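Transcriptional regulator, TetR family (Agrobacterium tumefaciens, PDB 2G7S) probably binds operator DNA as a homodimer and represses transcription until a small ligand, not known here, reaches its C-terminal domain. Local coordinates at residues A[20-25]-A[99-104]; A[166-171]-A[182-187]; A[55-60]-A[117-122]. All coordinates share one frame; numbering follows the deposited sequence. Where two conformers were deposited one is given.

The three contacts show how an all-helical TetR-type regulator joins a DNA-binding head to a dimerising body that, as in relatives, probably binds a ligand. Contacts 1 and 3 both tie the head to the body, through helix 6-24 and helix 52-77 respectively, and both are partly buried; they touch through I21 CD1 and V56 CG1, 3.8 Å apart. Contact 2 lies wholly within the body and is buried, pairing helix 154-173 with helix 180-192, and it meets contact 1 where F103 packs on M169 and L170. An isoleucine on an imidazole face marks contact 1, aliphatic packing contact 2, and a thiol beside a helix start contact 3. The centres of contacts 2 and 3 lie about 26 Å apart.

Contact 1 (A[20-25]-A[99-104]); sequences LIIRGG and ATHPFC
I22 and F103 bring their backbones together, CA to CA 6.1 Å, where the last turn of helix 6-24 runs past the irregular segment 99-104. That segment leaves helix 81-98 at A99, which has positive phi, and ends at C104, the N-cap of helix 105-110. G25, also with positive phi, takes segment 20-25 out of helix 6-24, its N still bonded to I21 O at 2.8 Å. No hydrogen bond joins the two segments.

Nearly everything rests on I22, whose two branches are shared out between neighbours. CG1 stands anti to the carbonyl carbon (chi1 -69°) and carries CD1 over one face of the H101 imidazole, as a CH-pi contact 3.8 Å from the ring centroid and 22° off the normal. The methyl sits toward the rim, nearest H101 CG at 3.6 Å, and the two side chains cross at about a right angle. The other branch, CG2, meets P102 CD at 4.0 Å, F103 CB at 3.9 Å and F103 O at 3.6 Å. Beyond its CB the F103 ring leads away to pack on M169 and R173.

The ring of H101 is held from the head as well, since NE2 is hydrogen-bonded to T19 OG1 on helix 6-24. R173 of helix 154-173 adds a second tie, its NH1 hydrogen-bonded to the backbone I22 O. The junction between the TetR DNA-binding domain and the body therefore combines apolar contact across the segments with polar bonds beside them, and the bond at NE2 probably limits how far the imidazole can turn beneath the I22 methyl.

Contact 2 (A[166-171]-A[182-187]); sequences HGAMLS and GAITRP
A168 and I184 face each other in an antiparallel helix pair of the TetR C-terminal domain, helix 154-173 against helix 180-192. The local axes come within 9.0 Å at 162°, and the nearest CA atoms, those of A168 and I184, are 6.0 Å apart. The tight part is centred on the single methyl of A168. I184 CG2 meets A168 CB at 3.7 Å, while T185 CG2 comes to the same methyl at 3.8 Å, so the alanine is gripped by two branched residues in succession. In I184 the first torsion of -71° sets CG1 beside the backbone N, and its CD1 reaches along to the next helical turn, at S171.

Away from this seam the partners change. A183 and P187 are exposed, and R186, which takes no part in the seam, forms a salt bridge with E93 of helix 81-98. The second subunit also comes in, its A163 packing on I184 at the seam and its I160 on P187, away from it, which places the pair at the dimer interface. The hydroxyl of T185 turns back to its own helix: OG1 is hydrogen-bonded to F181 O, leaving CG2 as the atom that touches A168 CB.

Contact 3 (A[55-60]-A[117-122]); sequences LVCKLV and PETVVL
The parallel pairing of helix 52-77, which links the DNA-binding head to the body, with the first turn of helix 118-144 brings C57 and V120 nearest, their CA atoms 5.3 Å apart. The local axes run 9.1 Å from each other at only 5°, so the two helices advance side by side in the same direction. C57 supplies the reaching atom. Its SG is anti to the carbonyl carbon (chi1 -77°), which brings the sulfur to the start of the facing helix. There it lies 3.4 Å from T119 OG1 and 3.6 Å from V120 N, and it also rests on the methyl V120 CG2 at 3.8 Å.

In the TetR fold a helix-turn-helix head is followed by a long helix that leads into the C-terminal body; here helix 52-77 is met by helix 118-144, for which P117 is the N-cap residue. The sulfur thus lies beside the first turn, close to the backbone between T119 and V120.

On the inner side the contact is aliphatic. V56 CG1 meets V120 CG1 at 3.9 Å, with V120 CG2 slightly farther from the same methyl, and the two valines cross obliquely. Behind them V56 packs on Y26, while V60, one turn along from V56, packs on V105, C106 and L109 of helix 105-110. T119 is exposed and forms the outer margin, where its CB lies 3.6 Å from C57 SG.

Contact 1 (A[20-25]-A[99-104])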
ATOM      1  N   LEU A  20      -4.402  -6.751  15.512  1.00 11.69           N
ATOM      2  CA  LEU A  20      -3.127  -7.374  15.115  1.00 11.91           C
ATOM      3  C   LEU A  20      -2.914  -7.289  13.592  1.00 10.69           C
ATOM      4  O   LEU A  20      -1.797  -7.084  13.121  1.00 11.41           O
ATOM      5  CB  LEU A  20      -3.009  -8.865  15.579  1.00 12.39           C
ATOM      6  CG  LEU A  20      -3.157  -9.033  17.132  1.00 14.46           C
ATOM      7  CD1 LEU A  20      -3.105 -10.517  17.429  1.00 14.10           C
ATOM      8  CD2 LEU A  20      -2.003  -8.263  17.828  1.00 18.07           C
ATOM      9  N   ILE A  21      -3.987  -7.526  12.815  1.00 10.10           N
ATOM     10  CA  ILE A  21      -3.838  -7.554  11.384  1.00  9.99           C
ATOM     11  C   ILE A  21      -3.471  -6.151  10.832  1.00  8.99           C
ATOM     12  O   ILE A  21      -2.747  -6.046   9.797  1.00 10.02           O
ATOM     13  CB  ILE A  21      -5.074  -8.159  10.724  1.00 10.73           C
ATOM     14  CG1 ILE A  21      -4.762  -9.023   9.552  1.00 14.24           C
ATOM     15  CG2 ILE A  21      -6.215  -7.192  10.681  1.00 14.16           C
ATOM     16  CD1 ILE A  21      -5.928  -9.900   9.058  1.00 15.31           C
ATOM     17  N   ILE A  22      -3.943  -5.091  11.503  1.00  7.66           N
ATOM     18  CA  ILE A  22      -3.577  -3.748  11.073  1.00  7.94           C
ATOM     19  C   ILE A  22      -2.110  -3.426  11.303  1.00  8.13           C
ATOM     20  O   ILE A  22      -1.531  -2.522  10.649  1.00  8.76           O
ATOM     21  CB  ILE A  22      -4.587  -2.740  11.709  1.00  9.92           C
ATOM     22  CG1 ILE A  22      -5.947  -2.927  11.076  1.00 11.11           C
ATOM     23  CG2 ILE A  22      -4.124  -1.291  11.506  1.00 13.14           C
ATOM     24  CD1 ILE A  22      -7.035  -2.243  11.923  1.00 15.25           C
ATOM     25  N   ARG A  23      -1.461  -4.157  12.202  0.50  8.83           N
ATOM     26  CA  ARG A  23      -0.035  -3.947  12.387  0.50  9.86           C
ATOM     27  C   ARG A  23       0.836  -4.555  11.309  0.50  9.88           C
ATOM     28  O   ARG A  23       1.897  -4.030  10.975  0.50  9.38           O
ATOM     29  CB  ARG A  23       0.428  -4.464  13.749  0.50 10.97           C
ATOM     30  CG  ARG A  23      -0.076  -3.592  14.921  0.50 13.64           C
ATOM     31  CD  ARG A  23      -0.214  -4.401  16.174  0.50 20.31           C
ATOM     32  NE  ARG A  23       0.867  -5.343  16.475  0.50 24.57           N
ATOM     33  CZ  ARG A  23       0.763  -6.660  16.291  0.50 24.96           C
ATOM     34  NH1 ARG A  23      -0.316  -7.140  15.735  0.50 29.53           N
ATOM     35  NH2 ARG A  23       1.730  -7.492  16.650  0.50 20.78           N
ATOM     36  N   GLY A  24       0.443  -5.729  10.816  1.00 11.05           N
ATOM     37  CA  GLY A  24       1.359  -6.478   9.930  1.00 12.07           C
ATOM     38  C   GLY A  24       0.741  -7.413   8.936  1.00 11.06           C
ATOM     39  O   GLY A  24       1.519  -8.171   8.385  1.00 12.57           O
ATOM     40  N   GLY A  25      -0.584  -7.418   8.756  1.00  9.85           N
ATOM     41  CA  GLY A  25      -1.212  -8.271   7.780  1.00 10.88           C
ATOM     42  C   GLY A  25      -1.456  -9.706   8.249  1.00  8.85           C
ATOM     43  O   GLY A  25      -1.240 -10.098   9.413  1.00  9.97           O
ATOM     44  N   ALA A  99      -4.201   6.267  16.466  1.00 16.87           N
ATOM     45  CA  ALA A  99      -3.181   5.242  16.323  1.00 18.13           C
ATOM     46  C   ALA A  99      -3.460   3.830  16.733  1.00 19.24           C
ATOM     47  O   ALA A  99      -2.538   3.011  16.750  1.00 22.22           O
ATOM     48  CB  ALA A  99      -1.915   5.671  16.848  1.00 22.13           C
ATOM     49  N   THR A 100      -4.720   3.560  17.019  0.50 19.43           N
ATOM     50  CA  THR A 100      -5.155   2.218  17.388  0.50 20.39           C
ATOM     51  C   THR A 100      -5.265   1.351  16.099  0.50 19.09           C
ATOM     52  O   THR A 100      -4.676   0.238  16.028  0.50 21.13           O
ATOM     53  CB  THR A 100      -6.461   2.337  18.212  0.50 20.77           C
ATOM     54  OG1 THR A 100      -6.133   2.851  19.517  0.50 24.61           O
ATOM     55  CG2 THR A 100      -7.213   1.004  18.325  0.50 21.42           C
ATOM     56  N   HIS A 101      -5.941   1.912  15.074  1.00 19.08           N
ATOM     57  CA  HIS A 101      -6.244   1.344  13.744  1.00 17.53           C
ATOM     58  C   HIS A 101      -5.876   2.398  12.630  1.00 15.48           C
ATOM     59  O   HIS A 101      -6.720   2.898  11.927  1.00 16.77           O
ATOM     60  CB  HIS A 101      -7.752   1.068  13.665  1.00 20.09           C
ATOM     61  CG  HIS A 101      -8.235  -0.085  14.534  1.00 25.66           C
ATOM     62  ND1 HIS A 101      -9.540  -0.535  14.495  1.00 29.31           N
ATOM     63  CD2 HIS A 101      -7.565  -0.953  15.341  1.00 27.44           C
ATOM     64  CE1 HIS A 101      -9.677  -1.560  15.323  1.00 28.06           C
ATOM     65  NE2 HIS A 101      -8.497  -1.824  15.865  1.00 25.34           N
ATOM     66  N   PRO A 102      -4.583   2.757  12.497  1.00 11.73           N
ATOM     67  CA  PRO A 102      -4.128   3.806  11.595  1.00 11.63           C
ATOM     68  C   PRO A 102      -3.933   3.316  10.154  1.00  9.93           C
ATOM     69  O   PRO A 102      -3.237   3.963   9.392  1.00 12.21           O
ATOM     70  CB  PRO A 102      -2.770   4.224  12.191  1.00 13.21           C
ATOM     71  CG  PRO A 102      -2.223   2.857  12.672  1.00 13.08           C
ATOM     72  CD  PRO A 102      -3.453   2.195  13.294  1.00 14.48           C
ATOM     73  N   PHE A 103      -4.540   2.197   9.782  1.00  9.49           N
ATOM     74  CA  PHE A 103      -4.396   1.684   8.414  1.00  8.58           C
ATOM     75  C   PHE A 103      -5.691   0.930   8.106  1.00  8.37           C
ATOM     76  O   PHE A 103      -6.257   0.286   9.015  1.00 11.34           O
ATOM     77  CB  PHE A 103      -3.187   0.750   8.292  1.00  8.77           C
ATOM     78  CG  PHE A 103      -2.449   0.839   6.946  1.00  6.87           C
ATOM     79  CD1 PHE A 103      -1.293   1.565   6.811  1.00  8.13           C
ATOM     80  CD2 PHE A 103      -2.914   0.151   5.850  1.00  9.15           C
ATOM     81  CE1 PHE A 103      -0.595   1.634   5.620  1.00  7.97           C
ATOM     82  CE2 PHE A 103      -2.206   0.184   4.657  1.00  8.98           C
ATOM     83  CZ  PHE A 103      -1.084   0.936   4.531  1.00  8.02           C
ATOM     84  N   CYS A 104      -6.125   0.956   6.867  1.00  8.35           N
ATOM     85  CA  CYS A 104      -7.292   0.195   6.440  1.00  7.53           C
ATOM     86  C   CYS A 104      -6.914  -1.316   6.375  1.00  7.19           C
ATOM     87  O   CYS A 104      -5.924  -1.687   5.752  1.00  7.54           O
ATOM     88  CB  CYS A 104      -7.687   0.724   5.068  1.00 10.10           C
ATOM     89  SG  CYS A 104      -8.969  -0.360   4.282  1.00  8.57           S
TER

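Contact 2 (A[166-171]-A[182-187])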
ATOM      1  N   HIS A 166      -4.897   5.288  -0.245  1.00  5.25           N
ATOM      2  CA  HIS A 166      -4.147   4.122   0.206  1.00  4.94           C
ATOM      3  C   HIS A 166      -2.628   4.405   0.172  1.00  4.89           C
ATOM      4  O   HIS A 166      -1.889   3.957   1.087  1.00  5.59           O
ATOM      5  CB  HIS A 166      -4.473   2.966  -0.684  1.00  5.31           C
ATOM      6  CG  HIS A 166      -5.872   2.495  -0.502  1.00  6.01           C
ATOM      7  ND1 HIS A 166      -6.528   1.757  -1.468  1.00  6.72           N
ATOM      8  CD2 HIS A 166      -6.737   2.624   0.536  1.00  5.99           C
ATOM      9  CE1 HIS A 166      -7.760   1.447  -1.022  1.00  6.93           C
ATOM     10  NE2 HIS A 166      -7.917   1.973   0.195  1.00  6.84           N
ATOM     11  N   GLY A 167      -2.166   5.173  -0.821  1.00  5.03           N
ATOM     12  CA  GLY A 167      -0.756   5.473  -0.874  1.00  4.95           C
ATOM     13  C   GLY A 167      -0.397   6.443   0.251  1.00  5.53           C
ATOM     14  O   GLY A 167       0.770   6.436   0.722  1.00  6.04           O
ATOM     15  N   ALA A 168      -1.303   7.357   0.621  1.00  4.59           N
ATOM     16  CA  ALA A 168      -1.019   8.322   1.686  1.00  5.96           C
ATOM     17  C   ALA A 168      -0.960   7.628   3.059  1.00  6.35           C
ATOM     18  O   ALA A 168      -0.122   8.000   3.898  1.00  6.52           O
ATOM     19  CB  ALA A 168      -2.104   9.401   1.680  1.00  6.55           C
HETATM   20  N   MSE A 169      -1.854   6.644   3.306  1.00  5.69           N
HETATM   21  CA  MSE A 169      -1.772   5.847   4.516  1.00  7.44           C
HETATM   22  C   MSE A 169      -0.372   5.206   4.586  1.00  5.28           C
HETATM   23  O   MSE A 169       0.222   5.049   5.713  1.00  7.00           O
HETATM   24  CB  MSE A 169      -2.839   4.643   4.469  1.00 11.41           C
HETATM   25  CG  MSE A 169      -4.182   5.020   4.718  1.00 16.74           C
HETATM   26 SE   MSE A 169      -5.085   3.267   4.327  0.80 13.62          SE
HETATM   27  CE  MSE A 169      -6.976   4.378   4.484  1.00 17.01           C
ATOM     28  N   LEU A 170       0.105   4.714   3.453  1.00  5.17           N
ATOM     29  CA  LEU A 170       1.369   4.012   3.420  1.00  5.06           C
ATOM     30  C   LEU A 170       2.500   4.984   3.738  1.00  5.20           C
ATOM     31  O   LEU A 170       3.395   4.697   4.553  1.00  5.95           O
ATOM     32  CB  LEU A 170       1.578   3.409   2.011  1.00  4.97           C
ATOM     33  CG  LEU A 170       2.752   2.471   1.910  1.00  5.02           C
ATOM     34  CD1 LEU A 170       2.479   1.183   2.698  1.00  6.85           C
ATOM     35  CD2 LEU A 170       3.054   2.148   0.457  1.00  6.11           C
ATOM     36  N   SER A 171       2.494   6.182   3.108  1.00  5.92           N
ATOM     37  CA  SER A 171       3.560   7.172   3.425  1.00  7.25           C
ATOM     38  C   SER A 171       3.502   7.599   4.883  1.00  7.44           C
ATOM     39  O   SER A 171       4.562   7.776   5.485  1.00  8.16           O
ATOM     40  CB  SER A 171       3.502   8.404   2.504  1.00  7.75           C
ATOM     41  OG  SER A 171       4.024   7.996   1.221  1.00  8.28           O
ATOM     42  N   GLY A 182      -2.965  14.152   5.140  1.00  8.62           N
ATOM     43  CA  GLY A 182      -3.654  15.288   4.568  1.00  8.43           C
ATOM     44  C   GLY A 182      -2.848  16.006   3.489  1.00  7.69           C
ATOM     45  O   GLY A 182      -3.377  16.502   2.488  1.00  9.62           O
ATOM     46  N   ALA A 183      -1.522  16.078   3.695  1.00  8.83           N
ATOM     47  CA  ALA A 183      -0.691  16.789   2.723  1.00  9.43           C
ATOM     48  C   ALA A 183      -0.733  16.118   1.360  1.00  9.39           C
ATOM     49  O   ALA A 183      -0.510  16.781   0.309  1.00 10.05           O
ATOM     50  CB  ALA A 183       0.751  16.811   3.200  1.00 10.56           C
ATOM     51  N   ILE A 184      -0.994  14.811   1.339  1.00  8.32           N
ATOM     52  CA  ILE A 184      -1.048  14.110   0.063  1.00  7.47           C
ATOM     53  C   ILE A 184      -2.476  14.117  -0.508  1.00  7.29           C
ATOM     54  O   ILE A 184      -2.609  14.242  -1.769  1.00  8.11           O
ATOM     55  CB  ILE A 184      -0.546  12.663   0.236  1.00  7.31           C
ATOM     56  CG1 ILE A 184       0.965  12.704   0.472  1.00  8.09           C
ATOM     57  CG2 ILE A 184      -0.903  11.761  -0.950  1.00  7.94           C
ATOM     58  CD1 ILE A 184       1.508  11.394   0.999  1.00  8.79           C
ATOM     59  N   THR A 185      -3.496  13.932   0.339  1.00  7.08           N
ATOM     60  CA  THR A 185      -4.833  13.733  -0.195  1.00  7.63           C
ATOM     61  C   THR A 185      -5.615  15.041  -0.430  1.00  7.77           C
ATOM     62  O   THR A 185      -6.472  15.088  -1.332  1.00  8.94           O
ATOM     63  CB  THR A 185      -5.677  12.870   0.742  1.00  7.31           C
ATOM     64  OG1 THR A 185      -5.692  13.430   2.063  1.00  8.08           O
ATOM     65  CG2 THR A 185      -5.158  11.424   0.812  1.00  8.61           C
ATOM     66  N   ARG A 186      -5.309  16.073   0.354  1.00  8.17           N
ATOM     67  CA  ARG A 186      -6.161  17.269   0.309  1.00  8.80           C
ATOM     68  C   ARG A 186      -5.956  18.081  -0.990  1.00  9.33           C
ATOM     69  O   ARG A 186      -6.884  18.767  -1.442  1.00 10.85           O
ATOM     70  CB  ARG A 186      -5.998  18.094   1.601  1.00  9.97           C
ATOM     71  CG  ARG A 186      -6.683  17.299   2.752  1.00  9.39           C
ATOM     72  CD  ARG A 186      -6.402  18.008   4.088  1.00 11.17           C
ATOM     73  NE  ARG A 186      -7.104  17.350   5.189  1.00 10.84           N
ATOM     74  CZ  ARG A 186      -8.401  17.506   5.377  1.00  9.13           C
ATOM     75  NH1 ARG A 186      -9.136  18.288   4.535  1.00 12.17           N
ATOM     76  NH2 ARG A 186      -9.010  16.872   6.416  1.00 11.77           N
ATOM     77  N   PRO A 187      -4.734  18.154  -1.539  1.00  9.85           N
ATOM     78  CA  PRO A 187      -4.620  18.980  -2.775  1.00 10.16           C
ATOM     79  C   PRO A 187      -5.595  18.560  -3.891  1.00 11.49           C
ATOM     80  O   PRO A 187      -6.100  19.423  -4.613  1.00 11.72           O
ATOM     81  CB  PRO A 187      -3.137  18.869  -3.150  1.00 11.04           C
ATOM     82  CG  PRO A 187      -2.454  18.723  -1.776  1.00 10.19           C
ATOM     83  CD  PRO A 187      -3.407  17.770  -1.014  1.00 10.99           C
TER

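Contact 3 (A[55-60]-A[117-122])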
ATOM      1  N   LEU A  55     -11.660 -16.986  10.246  1.00  8.17           N
ATOM      2  CA  LEU A  55     -11.597 -15.878  11.194  1.00  8.84           C
ATOM      3  C   LEU A  55     -11.366 -14.558  10.445  1.00  8.86           C
ATOM      4  O   LEU A  55     -12.048 -13.531  10.690  1.00  8.94           O
ATOM      5  CB  LEU A  55     -10.427 -16.196  12.136  1.00  9.06           C
ATOM      6  CG  LEU A  55     -10.327 -15.308  13.346  1.00 15.69           C
ATOM      7  CD1 LEU A  55      -9.422 -16.041  14.448  1.00 17.13           C
ATOM      8  CD2 LEU A  55      -9.708 -14.082  12.952  1.00 16.76           C
ATOM      9  N   VAL A  56     -10.411 -14.590   9.518  1.00  8.16           N
ATOM     10  CA  VAL A  56     -10.099 -13.322   8.810  1.00  7.56           C
ATOM     11  C   VAL A  56     -11.233 -12.935   7.824  1.00  7.92           C
ATOM     12  O   VAL A  56     -11.533 -11.720   7.702  1.00  7.87           O
ATOM     13  CB  VAL A  56      -8.730 -13.450   8.138  1.00  7.91           C
ATOM     14  CG1 VAL A  56      -8.438 -12.190   7.283  1.00  9.10           C
ATOM     15  CG2 VAL A  56      -7.657 -13.621   9.249  1.00  9.42           C
ATOM     16  N   CYS A  57     -11.901 -13.902   7.194  1.00  7.74           N
ATOM     17  CA  CYS A  57     -13.049 -13.479   6.386  1.00  7.91           C
ATOM     18  C   CYS A  57     -14.094 -12.819   7.249  1.00  8.50           C
ATOM     19  O   CYS A  57     -14.694 -11.823   6.815  1.00  9.56           O
ATOM     20  CB  CYS A  57     -13.689 -14.698   5.719  1.00  8.98           C
ATOM     21  SG  CYS A  57     -12.788 -15.320   4.289  1.00 10.31           S
ATOM     22  N   LYS A  58     -14.336 -13.368   8.450  0.50  9.32           N
ATOM     23  CA  LYS A  58     -15.339 -12.765   9.343  0.50  9.35           C
ATOM     24  C   LYS A  58     -14.918 -11.368   9.803  0.50  8.81           C
ATOM     25  O   LYS A  58     -15.762 -10.495  10.000  0.50  9.53           O
ATOM     26  CB  LYS A  58     -15.561 -13.674  10.548  0.50 10.21           C
ATOM     27  CG  LYS A  58     -16.285 -14.936  10.106  0.50 14.05           C
ATOM     28  CD  LYS A  58     -17.763 -14.652   9.923  0.50 17.51           C
ATOM     29  CE  LYS A  58     -18.470 -15.845   9.269  0.50 18.54           C
ATOM     30  NZ  LYS A  58     -17.854 -17.105   9.664  0.50 15.75           N
ATOM     31  N   LEU A  59     -13.633 -11.208  10.083  1.00  9.55           N
ATOM     32  CA  LEU A  59     -13.130  -9.914  10.501  1.00  9.35           C
ATOM     33  C   LEU A  59     -13.282  -8.918   9.373  1.00  9.70           C
ATOM     34  O   LEU A  59     -13.672  -7.755   9.640  1.00 10.29           O
ATOM     35  CB  LEU A  59     -11.620 -10.162  10.808  1.00 14.27           C
ATOM     36  CG  LEU A  59     -10.531  -9.221  11.165  1.00 16.69           C
ATOM     37  CD1 LEU A  59      -9.297 -10.056  11.591  1.00 15.22           C
ATOM     38  CD2 LEU A  59     -10.265  -8.168  10.152  1.00 13.42           C
ATOM     39  N   VAL A  60     -12.894  -9.311   8.141  1.00  8.87           N
ATOM     40  CA  VAL A  60     -12.966  -8.340   7.036  1.00  8.93           C
ATOM     41  C   VAL A  60     -14.433  -8.038   6.732  1.00  9.44           C
ATOM     42  O   VAL A  60     -14.758  -6.873   6.457  1.00  9.60           O
ATOM     43  CB  VAL A  60     -12.267  -8.872   5.808  1.00  8.79           C
ATOM     44  CG1 VAL A  60     -12.489  -7.975   4.639  1.00 10.16           C
ATOM     45  CG2 VAL A  60     -10.735  -9.061   6.111  1.00 10.71           C
ATOM     46  N   PRO A 117      -5.552 -16.644   1.448  1.00  8.62           N
ATOM     47  CA  PRO A 117      -6.610 -17.535   1.016  1.00  8.99           C
ATOM     48  C   PRO A 117      -7.565 -16.896   0.008  1.00  8.71           C
ATOM     49  O   PRO A 117      -7.923 -15.707   0.173  1.00  9.53           O
ATOM     50  CB  PRO A 117      -7.360 -17.867   2.335  1.00 10.68           C
ATOM     51  CG  PRO A 117      -6.381 -17.541   3.479  1.00 12.13           C
ATOM     52  CD  PRO A 117      -5.532 -16.355   2.900  1.00  9.95           C
ATOM     53  N   GLU A 118      -8.014 -17.664  -0.971  1.00  9.26           N
ATOM     54  CA  GLU A 118      -8.908 -17.095  -1.978  1.00 10.67           C
ATOM     55  C   GLU A 118     -10.165 -16.494  -1.326  1.00  8.79           C
ATOM     56  O   GLU A 118     -10.699 -15.475  -1.829  1.00  9.53           O
ATOM     57  CB  GLU A 118      -9.377 -18.137  -2.951  1.00 12.65           C
ATOM     58  CG  GLU A 118      -8.230 -18.719  -3.764  1.00 15.59           C
ATOM     59  CD  GLU A 118      -8.680 -19.806  -4.749  1.00 18.44           C
ATOM     60  OE1 GLU A 118      -9.800 -20.349  -4.657  1.00 18.81           O
ATOM     61  OE2 GLU A 118      -7.812 -20.162  -5.593  1.00 21.15           O
ATOM     62  N   THR A 119     -10.674 -17.119  -0.252  1.00  8.93           N
ATOM     63  CA  THR A 119     -11.904 -16.572   0.344  1.00  8.30           C
ATOM     64  C   THR A 119     -11.667 -15.182   0.956  1.00  8.41           C
ATOM     65  O   THR A 119     -12.563 -14.287   0.885  1.00  8.85           O
ATOM     66  CB  THR A 119     -12.462 -17.478   1.422  1.00  8.75           C
ATOM     67  OG1 THR A 119     -11.396 -17.767   2.332  1.00  9.40           O
ATOM     68  CG2 THR A 119     -12.973 -18.834   0.768  1.00 11.24           C
ATOM     69  N   VAL A 120     -10.474 -14.965   1.510  1.00  7.54           N
ATOM     70  CA  VAL A 120     -10.116 -13.637   2.028  1.00  7.75           C
ATOM     71  C   VAL A 120      -9.961 -12.641   0.897  1.00  7.03           C
ATOM     72  O   VAL A 120     -10.413 -11.480   1.025  1.00  8.05           O
ATOM     73  CB  VAL A 120      -8.821 -13.740   2.897  1.00  8.06           C
ATOM     74  CG1 VAL A 120      -8.418 -12.333   3.400  1.00  8.74           C
ATOM     75  CG2 VAL A 120      -9.086 -14.684   4.071  1.00  9.91           C
ATOM     76  N   VAL A 121      -9.326 -13.095  -0.184  1.00  8.38           N
ATOM     77  CA  VAL A 121      -9.146 -12.192  -1.343  1.00  8.98           C
ATOM     78  C   VAL A 121     -10.497 -11.668  -1.847  1.00  8.04           C
ATOM     79  O   VAL A 121     -10.635 -10.499  -2.198  1.00  8.51           O
ATOM     80  CB  VAL A 121      -8.379 -12.910  -2.468  1.00  9.53           C
ATOM     81  CG1 VAL A 121      -8.288 -12.033  -3.755  1.00 11.24           C
ATOM     82  CG2 VAL A 121      -6.989 -13.279  -1.942  1.00 11.21           C
ATOM     83  N   LEU A 122     -11.528 -12.546  -1.839  1.00  8.77           N
ATOM     84  CA  LEU A 122     -12.848 -12.107  -2.307  1.00  9.69           C
ATOM     85  C   LEU A 122     -13.322 -10.926  -1.444  1.00  8.62           C
ATOM     86  O   LEU A 122     -13.880  -9.947  -1.988  1.00 11.18           O
ATOM     87  CB  LEU A 122     -13.873 -13.273  -2.204  1.00 11.54           C
ATOM     88  CG  LEU A 122     -13.666 -14.410  -3.149  1.00 16.34           C
ATOM     89  CD1 LEU A 122     -14.754 -15.518  -2.770  1.00 19.81           C
ATOM     90  CD2 LEU A 122     -13.865 -13.949  -4.589  1.00 20.40           C
TER